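PDB 4K08: methyl-accepting chemotaxis sensory transducer from Anaeromyxobacter dehalogenans, which probably senses small molecules in the periplasm through its PAS-like Cache domain and passes the signal on to the chemotaxis machinery. Local coordinates for residues P65-H70 with Q75-D80; G83-D86 with K90-F93; Q94-T99 with V108-P113. One frame throughout, in Å; residues are numbered along the deposited sequence. Where two conformers were deposited one is given.

How the contacts relate
All three contacts lie on the side of the Cache domain near the bound acetate, and they follow one another along the chain. Contact 1 ties the edge strand 67-69 to the loop behind it, partly at the surface, mostly through backbone and polar bonds. Contact 2, also partly buried, folds the end of the same loop onto the start of helix 92-103 and mixes hydrogen bonds with aromatic packing. Contact 3 continues along that helix to strand 105-113; it is the buried one, and no hydrogen bond crosses it. Phe93 of contact 2 packs on Met67 of contact 1 and comes close to the acetate, which contacts 1 and 3 both touch.

Contact 1. Residues P65-H70 with Q75-D80; sequences PRMVMH and QLDGQD. With ACT (acetate ion), chain C.
Arg66 and Asp80 form a single beta bridge, their CA atoms 4.4 Å apart, where the loop 75-80 folds back on the edge strand 67-69 of the PAS-like Cache sheet. Met67 N donates to Gln79 O at 3.0 Å, and Gly78 N returns a bond to Met67 O at 2.7 Å. The loop reverses through a type II turn from Leu76 to Gln79, with Gly78 at positive phi. At Val68 and Met69, which both face Val60, the strand carries a classic beta bulge and turns a corner.

Arg66 lays its chain along the turn. With CG anti to the backbone N (chi1 180°) and a bend at chi3, NH1 reaches Gly78 O at 2.7 Å, the oxygen lying slightly off the guanidinium plane. One face of that group lies over Asp80 N. The carboxylate of Asp80 is near enough only for a charge attraction, since no N-H points at it; its OD1 bonds Ser82, and Arg66 NE pairs with Glu64. A leucine here would probably leave Gly78 O without this donor and Glu64 without its charge partner.

On the inner side, selenomethionine Met67 bends at chi2 and chi3 to bring CE within 3.9 Å of Leu76 CD1, and Phe93 packs against it too. Asp77 fixes the far end: its OD1 takes the amide of His70 on the syn lone pair at 3.0 Å, while a water joins OD2 to His70 O. The His70 ring is held at ND1 by Asn73 N, and its NE2 donates to acetate O at 2.7 Å, the ion meeting the ring at its edge.

Contact 2. Residues G83-D86 with K90-F93; sequences GYRD and KLLF
Asp86 and Lys90 are joined by two hydrogen bonds that draw the loop together. Asp86 N donates to Lys90 O at 3.0 Å, and Lys90 N donates to Asp86 OD1 from above the carboxylate plane. Asp86 has its CG between the backbone N and carbonyl carbon (chi1 71°), which turns the carboxylate back over Lys90; its other oxygen, OD2, takes the amide of Leu111 on strand 105-113. Lys90 sends its own ammonium away to Asp109. Two CA-H...O contacts add to the polar set, Leu91 CA to Tyr84 O and Arg85 CA to Lys90 O. A water donates to Tyr84 O and accepts a weak bond from Phe93 N.

The aromatic contact is T-shaped: the CD2-CE2 edge of Phe93 points at one face of Tyr84, with ring planes at 90° and centroids 5.3 Å apart. Leu92 CD2 wedges in beside the tyrosine, 3.8 Å from Tyr84 CE1, and also touches Asp86 CB. Farther out, the extended Arg85 lays one guanidinium face over the isobutyl group of Leu91, NH1 being 3.6 Å from Leu91 CG, and that same nitrogen bonds Gly89 O.

The loop after strand 67-69 thus enters helix 92-103 of the Cache domain through an inverse gamma turn centred on Leu91, which also occupies the N-cap position.

Contact 3. Residues Q94-T99 with V108-P113; sequences QEFVRT and VDYLWP. With ACT (acetate ion), chain C.
Phe96 carries the apolar packing between helix 94-99 and strand 108-113, whose axes run nearly antiparallel (176°) and come within 9.4 Å. Its CG lies anti to the carbonyl carbon (chi1 -62°), which sends the ring toward the strand; the ring arrives edge-on. Val108 CB sits at that edge, near the ring plane, 3.7 Å from Phe96 CE1. Both methyls of Val108 touch the ring, and CG2 also meets Thr99 OG1 at 3.5 Å.

Phe96 also turns its edge to the face of Tyr110 in an offset edge-to-face pair. The planes stand at 71°, and Phe96 CZ approaches Tyr110 CE1 to 3.4 Å.

No hydrogen bond passes between the two segments; the polar groups bond within the helix, to other parts of the fold, or to the acetate. Glu95 O takes both Thr99 N and Thr99 OG1, from opposite faces of its plane, the hydroxyl at 2.6 Å; this holds the Thr99 oxygen against the helix. On the strand, Tyr110 OH donates to acetate OXT at 2.5 Å and has Ser125 OG as a second partner, while acetate O stands over one face of the Trp112 indole, toward its rim. Tyr57, His70 and Lys123 also bond the ion, consistent with a pocket for a small anionic ligand, though this acetate is probably from the crystallisation liquor.

Helix 92-103 thus packs along strand 105-113, an edge of the five-stranded antiparallel sheet, and Phe96 also touches Val127 on strand 120-130 and Trp59 and Asn61 on strand 59-62.

Contact 1. Residues P65-H70 with Q75-D80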
loop_
_atom_site.group_PDB
_atom_site.type_symbol
_atom_site.label_atom_id
_atom_site.label_comp_id
_atom_site.label_asym_id
_atom_site.label_seq_id
_atom_site.Cartn_x
_atom_site.Cartn_y
_atom_site.Cartn_z
ATOM N N PRO A 65 -5.218 -2.552 11.758
ATOM C CA PRO A 65 -4.078 -2.136 10.906
ATOM C C PRO A 65 -3.150 -1.184 11.616
ATOM O O PRO A 65 -3.585 -0.328 12.367
ATOM C CB PRO A 65 -4.727 -1.417 9.711
ATOM C CG PRO A 65 -6.054 -0.795 10.293
ATOM C CD PRO A 65 -6.465 -1.797 11.468
ATOM N N ARG A 66 -1.849 -1.351 11.360
ATOM C CA ARG A 66 -0.833 -0.494 11.904
ATOM C C ARG A 66 0.152 -0.187 10.738
ATOM O O ARG A 66 0.409 -1.063 9.903
ATOM C CB ARG A 66 -0.107 -1.192 13.070
ATOM C CG ARG A 66 1.037 -0.375 13.769
ATOM C CD ARG A 66 1.491 -1.093 15.132
ATOM N NE ARG A 66 0.408 -1.110 16.141
ATOM C CZ ARG A 66 0.249 -0.178 17.078
ATOM N NH1 ARG A 66 1.084 0.858 17.145
ATOM N NH2 ARG A 66 -0.736 -0.275 17.983
HETATM N N MSE A 67 0.663 1.037 10.681
HETATM C CA MSE A 67 1.524 1.406 9.542
HETATM C C MSE A 67 2.893 0.704 9.721
HETATM O O MSE A 67 3.513 0.787 10.798
HETATM C CB MSE A 67 1.748 2.904 9.440
HETATM C CG MSE A 67 2.493 3.284 8.153
HETATM SE SE MSE A 67 1.347 2.968 6.564
HETATM C CE MSE A 67 0.148 4.477 6.679
ATOM N N VAL A 68 3.335 0.029 8.658
ATOM C CA VAL A 68 4.692 -0.553 8.598
ATOM C C VAL A 68 5.674 0.443 7.960
ATOM O O VAL A 68 6.709 0.722 8.564
ATOM C CB VAL A 68 4.717 -1.887 7.825
ATOM C CG1 VAL A 68 6.170 -2.489 7.742
ATOM C CG2 VAL A 68 3.786 -2.907 8.501
HETATM N N MSE A 69 5.339 0.967 6.771
HETATM C CA MSE A 69 6.185 1.921 6.042
HETATM C C MSE A 69 5.351 2.778 5.111
HETATM O O MSE A 69 4.723 2.257 4.178
HETATM C CB MSE A 69 7.248 1.185 5.187
HETATM C CG MSE A 69 8.419 2.045 4.733
HETATM SE SE MSE A 69 7.940 3.216 3.211
HETATM C CE MSE A 69 7.388 1.767 2.051
ATOM N N HIS A 70 5.395 4.086 5.361
ATOM C CA HIS A 70 4.752 5.065 4.505
ATOM C C HIS A 70 5.837 6.064 4.093
ATOM O O HIS A 70 6.439 6.704 4.933
ATOM C CB HIS A 70 3.579 5.788 5.206
ATOM C CG HIS A 70 2.632 6.431 4.236
ATOM N ND1 HIS A 70 2.979 7.546 3.481
ATOM C CD2 HIS A 70 1.376 6.092 3.858
ATOM C CE1 HIS A 70 1.959 7.874 2.700
ATOM N NE2 HIS A 70 0.986 6.993 2.878
ATOM N N GLN A 75 5.813 9.981 9.382
ATOM C CA GLN A 75 5.347 10.102 10.779
ATOM C C GLN A 75 4.243 9.082 11.150
ATOM O O GLN A 75 3.968 8.889 12.334
ATOM C CB GLN A 75 4.881 11.516 11.132
ATOM C CG GLN A 75 6.009 12.571 11.085
ATOM N N LEU A 76 3.591 8.450 10.171
ATOM C CA LEU A 76 2.605 7.415 10.503
ATOM C C LEU A 76 3.265 6.040 10.863
ATOM O O LEU A 76 2.570 5.106 11.279
ATOM C CB LEU A 76 1.679 7.174 9.332
ATOM C CG LEU A 76 0.756 8.415 9.023
ATOM C CD1 LEU A 76 -0.003 8.201 7.715
ATOM C CD2 LEU A 76 -0.223 8.693 10.199
ATOM N N ASP A 77 4.563 5.909 10.591
ATOM C CA ASP A 77 5.227 4.600 10.771
ATOM C C ASP A 77 5.005 4.055 12.188
ATOM O O ASP A 77 5.210 4.777 13.147
ATOM C CB ASP A 77 6.746 4.690 10.483
ATOM C CG ASP A 77 7.052 4.894 9.005
ATOM O OD1 ASP A 77 6.113 4.730 8.189
ATOM O OD2 ASP A 77 8.229 5.182 8.661
ATOM N N GLY A 78 4.544 2.812 12.302
ATOM C CA GLY A 78 4.302 2.202 13.601
ATOM C C GLY A 78 3.019 2.670 14.312
ATOM O O GLY A 78 2.672 2.145 15.375
ATOM N N GLN A 79 2.309 3.650 13.734
ATOM C CA GLN A 79 1.054 4.141 14.359
ATOM C C GLN A 79 -0.148 3.192 14.121
ATOM O O GLN A 79 -0.333 2.628 13.032
ATOM C CB GLN A 79 0.706 5.560 13.882
ATOM C CG GLN A 79 1.771 6.631 14.230
ATOM C CD GLN A 79 1.930 6.847 15.747
ATOM O OE1 GLN A 79 0.960 6.714 16.508
ATOM N NE2 GLN A 79 3.157 7.176 16.192
ATOM N N ASP A 80 -0.960 3.011 15.167
ATOM C CA ASP A 80 -2.223 2.307 15.033
ATOM C C ASP A 80 -3.146 3.077 14.049
ATOM O O ASP A 80 -3.402 4.272 14.248
ATOM C CB ASP A 80 -2.865 2.231 16.427
ATOM C CG ASP A 80 -4.178 1.416 16.462
ATOM O OD1 ASP A 80 -4.702 1.015 15.416
ATOM O OD2 ASP A 80 -4.662 1.138 17.603
HETATM C C ACT C . -2.136 6.406 1.023
HETATM O O ACT C . -1.008 7.021 1.125
HETATM O OXT ACT C . -2.830 6.594 -0.009
HETATM C CH3 ACT C . -2.685 5.444 2.086
HETATM O O HOH W 1 8.583 5.295 6.027
#

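Contact 2. Residues G83-D86 with K90-F93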
loop_
_atom_site.group_PDB
_atom_site.type_symbol
_atom_site.label_atom_id
_atom_site.label_comp_id
_atom_site.label_asym_id
_atom_site.label_seq_id
_atom_site.Cartn_x
_atom_site.Cartn_y
_atom_site.Cartn_z
ATOM N N GLY A 83 -9.552 3.046 13.317
ATOM C CA GLY A 83 -9.957 4.430 13.613
ATOM C C GLY A 83 -9.300 5.666 12.893
ATOM O O GLY A 83 -9.728 6.801 13.139
ATOM N N TYR A 84 -8.259 5.489 12.073
ATOM C CA TYR A 84 -7.777 6.592 11.210
ATOM C C TYR A 84 -8.903 6.893 10.201
ATOM O O TYR A 84 -9.342 5.988 9.489
ATOM C CB TYR A 84 -6.492 6.206 10.448
ATOM C CG TYR A 84 -5.976 7.339 9.559
ATOM C CD1 TYR A 84 -6.744 7.802 8.479
ATOM C CD2 TYR A 84 -4.784 7.985 9.844
ATOM C CE1 TYR A 84 -6.307 8.873 7.654
ATOM C CE2 TYR A 84 -4.318 9.030 9.028
ATOM C CZ TYR A 84 -5.123 9.485 7.944
ATOM O OH TYR A 84 -4.698 10.485 7.122
ATOM N N ARG A 85 -9.404 8.129 10.174
ATOM C CA ARG A 85 -10.453 8.491 9.200
ATOM C C ARG A 85 -10.006 9.614 8.269
ATOM O O ARG A 85 -9.328 10.513 8.709
ATOM C CB ARG A 85 -11.728 8.983 9.917
ATOM C CG ARG A 85 -12.334 7.968 10.880
ATOM C CD ARG A 85 -13.601 8.569 11.573
ATOM N NE ARG A 85 -14.124 7.613 12.541
ATOM C CZ ARG A 85 -15.052 6.695 12.282
ATOM N NH1 ARG A 85 -15.614 6.601 11.071
ATOM N NH2 ARG A 85 -15.439 5.880 13.265
ATOM N N ASP A 86 -10.432 9.588 7.008
ATOM C CA ASP A 86 -10.199 10.733 6.131
ATOM C C ASP A 86 -11.255 11.810 6.517
ATOM O O ASP A 86 -12.046 11.572 7.454
ATOM C CB ASP A 86 -10.215 10.308 4.649
ATOM C CG ASP A 86 -11.624 9.920 4.116
ATOM O OD1 ASP A 86 -12.655 10.127 4.808
ATOM O OD2 ASP A 86 -11.669 9.407 2.958
ATOM N N LYS A 90 -14.151 8.304 6.587
ATOM C CA LYS A 90 -13.909 6.942 6.146
ATOM C C LYS A 90 -12.667 6.264 6.854
ATOM O O LYS A 90 -11.562 6.817 6.886
ATOM C CB LYS A 90 -13.766 6.930 4.635
ATOM C CG LYS A 90 -13.569 5.536 4.012
ATOM C CD LYS A 90 -14.088 5.600 2.535
ATOM C CE LYS A 90 -14.021 4.243 1.881
ATOM N NZ LYS A 90 -14.257 4.162 0.400
ATOM N N LEU A 91 -12.908 5.091 7.443
ATOM C CA LEU A 91 -11.890 4.338 8.179
ATOM C C LEU A 91 -11.105 3.609 7.096
ATOM O O LEU A 91 -11.215 2.418 6.953
ATOM C CB LEU A 91 -12.572 3.361 9.160
ATOM C CG LEU A 91 -13.173 4.000 10.420
ATOM C CD1 LEU A 91 -14.273 3.092 11.176
ATOM C CD2 LEU A 91 -12.006 4.371 11.369
ATOM N N LEU A 92 -10.362 4.353 6.270
ATOM C CA LEU A 92 -9.833 3.804 5.016
ATOM C C LEU A 92 -8.865 2.592 5.216
ATOM O O LEU A 92 -8.898 1.654 4.420
ATOM C CB LEU A 92 -9.170 4.910 4.176
ATOM C CG LEU A 92 -8.002 5.645 4.825
ATOM C CD1 LEU A 92 -6.697 5.311 4.114
ATOM C CD2 LEU A 92 -8.243 7.179 4.827
ATOM N N PHE A 93 -8.036 2.609 6.262
ATOM C CA PHE A 93 -7.097 1.472 6.508
ATOM C C PHE A 93 -7.876 0.241 6.972
ATOM O O PHE A 93 -7.621 -0.871 6.498
ATOM C CB PHE A 93 -5.988 1.850 7.502
ATOM C CG PHE A 93 -5.041 2.880 6.960
ATOM C CD1 PHE A 93 -4.088 2.527 5.998
ATOM C CD2 PHE A 93 -5.126 4.212 7.368
ATOM C CE1 PHE A 93 -3.215 3.495 5.448
ATOM C CE2 PHE A 93 -4.255 5.198 6.836
ATOM C CZ PHE A 93 -3.281 4.818 5.866
HETATM O O HOH W 2 -8.737 3.347 9.184
#

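Contact 3. Residues Q94-T99 with V108-P113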
loop_
_atom_site.group_PDB
_atom_site.type_symbol
_atom_site.label_atom_id
_atom_site.label_comp_id
_atom_site.label_asym_id
_atom_site.label_seq_id
_atom_site.Cartn_x
_atom_site.Cartn_y
_atom_site.Cartn_z
ATOM N N GLN A 94 -8.894 0.459 7.823
ATOM C CA GLN A 94 -9.788 -0.645 8.165
ATOM C C GLN A 94 -10.387 -1.196 6.857
ATOM O O GLN A 94 -10.461 -2.413 6.692
ATOM C CB GLN A 94 -10.864 -0.244 9.224
ATOM C CG GLN A 94 -10.489 -0.813 10.650
ATOM C CD GLN A 94 -10.955 0.116 11.794
ATOM O OE1 GLN A 94 -10.212 1.051 12.216
ATOM N NE2 GLN A 94 -12.212 -0.094 12.257
ATOM N N GLU A 95 -10.754 -0.316 5.922
ATOM C CA GLU A 95 -11.359 -0.799 4.681
ATOM C C GLU A 95 -10.355 -1.567 3.801
ATOM O O GLU A 95 -10.726 -2.520 3.122
ATOM C CB GLU A 95 -12.048 0.340 3.918
ATOM C CG GLU A 95 -13.351 0.814 4.576
ATOM C CD GLU A 95 -14.396 -0.300 4.706
ATOM O OE1 GLU A 95 -14.833 -0.812 3.648
ATOM O OE2 GLU A 95 -14.760 -0.681 5.853
ATOM N N PHE A 96 -9.082 -1.175 3.819
ATOM C CA PHE A 96 -8.048 -1.969 3.131
ATOM C C PHE A 96 -7.986 -3.392 3.703
ATOM O O PHE A 96 -7.895 -4.368 2.970
ATOM C CB PHE A 96 -6.648 -1.365 3.308
ATOM C CG PHE A 96 -6.485 0.015 2.727
ATOM C CD1 PHE A 96 -7.355 0.501 1.764
ATOM C CD2 PHE A 96 -5.405 0.813 3.117
ATOM C CE1 PHE A 96 -7.178 1.779 1.236
ATOM C CE2 PHE A 96 -5.232 2.099 2.596
ATOM C CZ PHE A 96 -6.111 2.571 1.646
ATOM N N VAL A 97 -7.959 -3.474 5.027
ATOM C CA VAL A 97 -7.785 -4.763 5.699
ATOM C C VAL A 97 -9.002 -5.648 5.417
ATOM O O VAL A 97 -8.833 -6.835 5.124
ATOM C CB VAL A 97 -7.508 -4.604 7.237
ATOM C CG1 VAL A 97 -7.734 -5.975 8.044
ATOM C CG2 VAL A 97 -6.132 -4.018 7.440
ATOM N N ARG A 98 -10.210 -5.067 5.462
ATOM C CA ARG A 98 -11.436 -5.827 5.143
ATOM C C ARG A 98 -11.429 -6.315 3.703
ATOM O O ARG A 98 -11.796 -7.436 3.421
ATOM C CB ARG A 98 -12.705 -4.995 5.374
ATOM C CG ARG A 98 -13.075 -4.776 6.834
ATOM C CD ARG A 98 -14.542 -4.290 6.953
ATOM N NE ARG A 98 -14.625 -2.917 7.448
ATOM C CZ ARG A 98 -14.224 -2.546 8.672
ATOM N NH1 ARG A 98 -14.317 -1.247 9.051
ATOM N NH2 ARG A 98 -13.704 -3.475 9.517
ATOM N N THR A 99 -10.983 -5.463 2.791
ATOM C CA THR A 99 -10.933 -5.802 1.376
ATOM C C THR A 99 -9.960 -6.943 1.100
ATOM O O THR A 99 -10.277 -7.847 0.328
ATOM C CB THR A 99 -10.461 -4.580 0.553
ATOM O OG1 THR A 99 -11.370 -3.498 0.779
ATOM C CG2 THR A 99 -10.384 -4.907 -0.939
ATOM N N VAL A 108 -9.980 0.633 -3.376
ATOM C CA VAL A 108 -10.674 1.333 -2.296
ATOM C C VAL A 108 -10.456 2.807 -2.594
ATOM O O VAL A 108 -9.305 3.216 -2.912
ATOM C CB VAL A 108 -10.109 1.004 -0.866
ATOM C CG1 VAL A 108 -10.780 1.889 0.201
ATOM C CG2 VAL A 108 -10.278 -0.480 -0.513
ATOM N N ASP A 109 -11.530 3.598 -2.494
ATOM C CA ASP A 109 -11.422 5.030 -2.713
ATOM C C ASP A 109 -11.561 5.786 -1.399
ATOM O O ASP A 109 -12.204 5.327 -0.483
ATOM C CB ASP A 109 -12.388 5.520 -3.813
ATOM C CG ASP A 109 -13.801 5.086 -3.588
ATOM O OD1 ASP A 109 -14.333 5.256 -2.460
ATOM O OD2 ASP A 109 -14.402 4.573 -4.557
ATOM N N TYR A 110 -10.887 6.923 -1.290
ATOM C CA TYR A 110 -10.841 7.686 -0.047
ATOM C C TYR A 110 -10.137 8.995 -0.383
ATOM O O TYR A 110 -9.751 9.209 -1.537
ATOM C CB TYR A 110 -10.047 6.927 1.071
ATOM C CG TYR A 110 -8.651 6.480 0.627
ATOM C CD1 TYR A 110 -8.492 5.352 -0.174
ATOM C CD2 TYR A 110 -7.497 7.200 0.996
ATOM C CE1 TYR A 110 -7.193 4.923 -0.589
ATOM C CE2 TYR A 110 -6.174 6.767 0.569
ATOM C CZ TYR A 110 -6.060 5.647 -0.223
ATOM O OH TYR A 110 -4.820 5.206 -0.647
ATOM N N LEU A 111 -9.977 9.853 0.621
ATOM C CA LEU A 111 -9.330 11.142 0.469
ATOM C C LEU A 111 -7.957 11.098 1.132
ATOM O O LEU A 111 -7.847 10.724 2.314
ATOM C CB LEU A 111 -10.158 12.244 1.154
ATOM C CG LEU A 111 -11.603 12.429 0.640
ATOM C CD1 LEU A 111 -12.511 13.092 1.725
ATOM C CD2 LEU A 111 -11.525 13.260 -0.679
ATOM N N TRP A 112 -6.943 11.552 0.408
ATOM C CA TRP A 112 -5.552 11.501 0.874
ATOM C C TRP A 112 -4.756 12.588 0.134
ATOM O O TRP A 112 -4.993 12.843 -1.051
ATOM C CB TRP A 112 -4.906 10.131 0.588
ATOM C CG TRP A 112 -3.658 9.939 1.421
ATOM C CD1 TRP A 112 -2.348 10.277 1.094
ATOM C CD2 TRP A 112 -3.613 9.331 2.718
ATOM N NE1 TRP A 112 -1.505 9.911 2.143
ATOM C CE2 TRP A 112 -2.265 9.339 3.149
ATOM C CE3 TRP A 112 -4.598 8.784 3.563
ATOM C CZ2 TRP A 112 -1.866 8.817 4.399
ATOM C CZ3 TRP A 112 -4.197 8.243 4.824
ATOM C CH2 TRP A 112 -2.838 8.291 5.226
ATOM N N PRO A 113 -3.841 13.259 0.847
ATOM C CA PRO A 113 -3.073 14.315 0.161
ATOM C C PRO A 113 -2.106 13.791 -0.904
ATOM O O PRO A 113 -1.638 12.642 -0.893
ATOM C CB PRO A 113 -2.272 14.994 1.278
ATOM C CG PRO A 113 -2.376 14.093 2.495
ATOM C CD PRO A 113 -3.513 13.121 2.280
HETATM C C ACT C . -2.136 6.406 1.023
HETATM O O ACT C . -1.008 7.021 1.125
HETATM O OXT ACT C . -2.830 6.594 -0.009
HETATM C CH3 ACT C . -2.685 5.444 2.086
#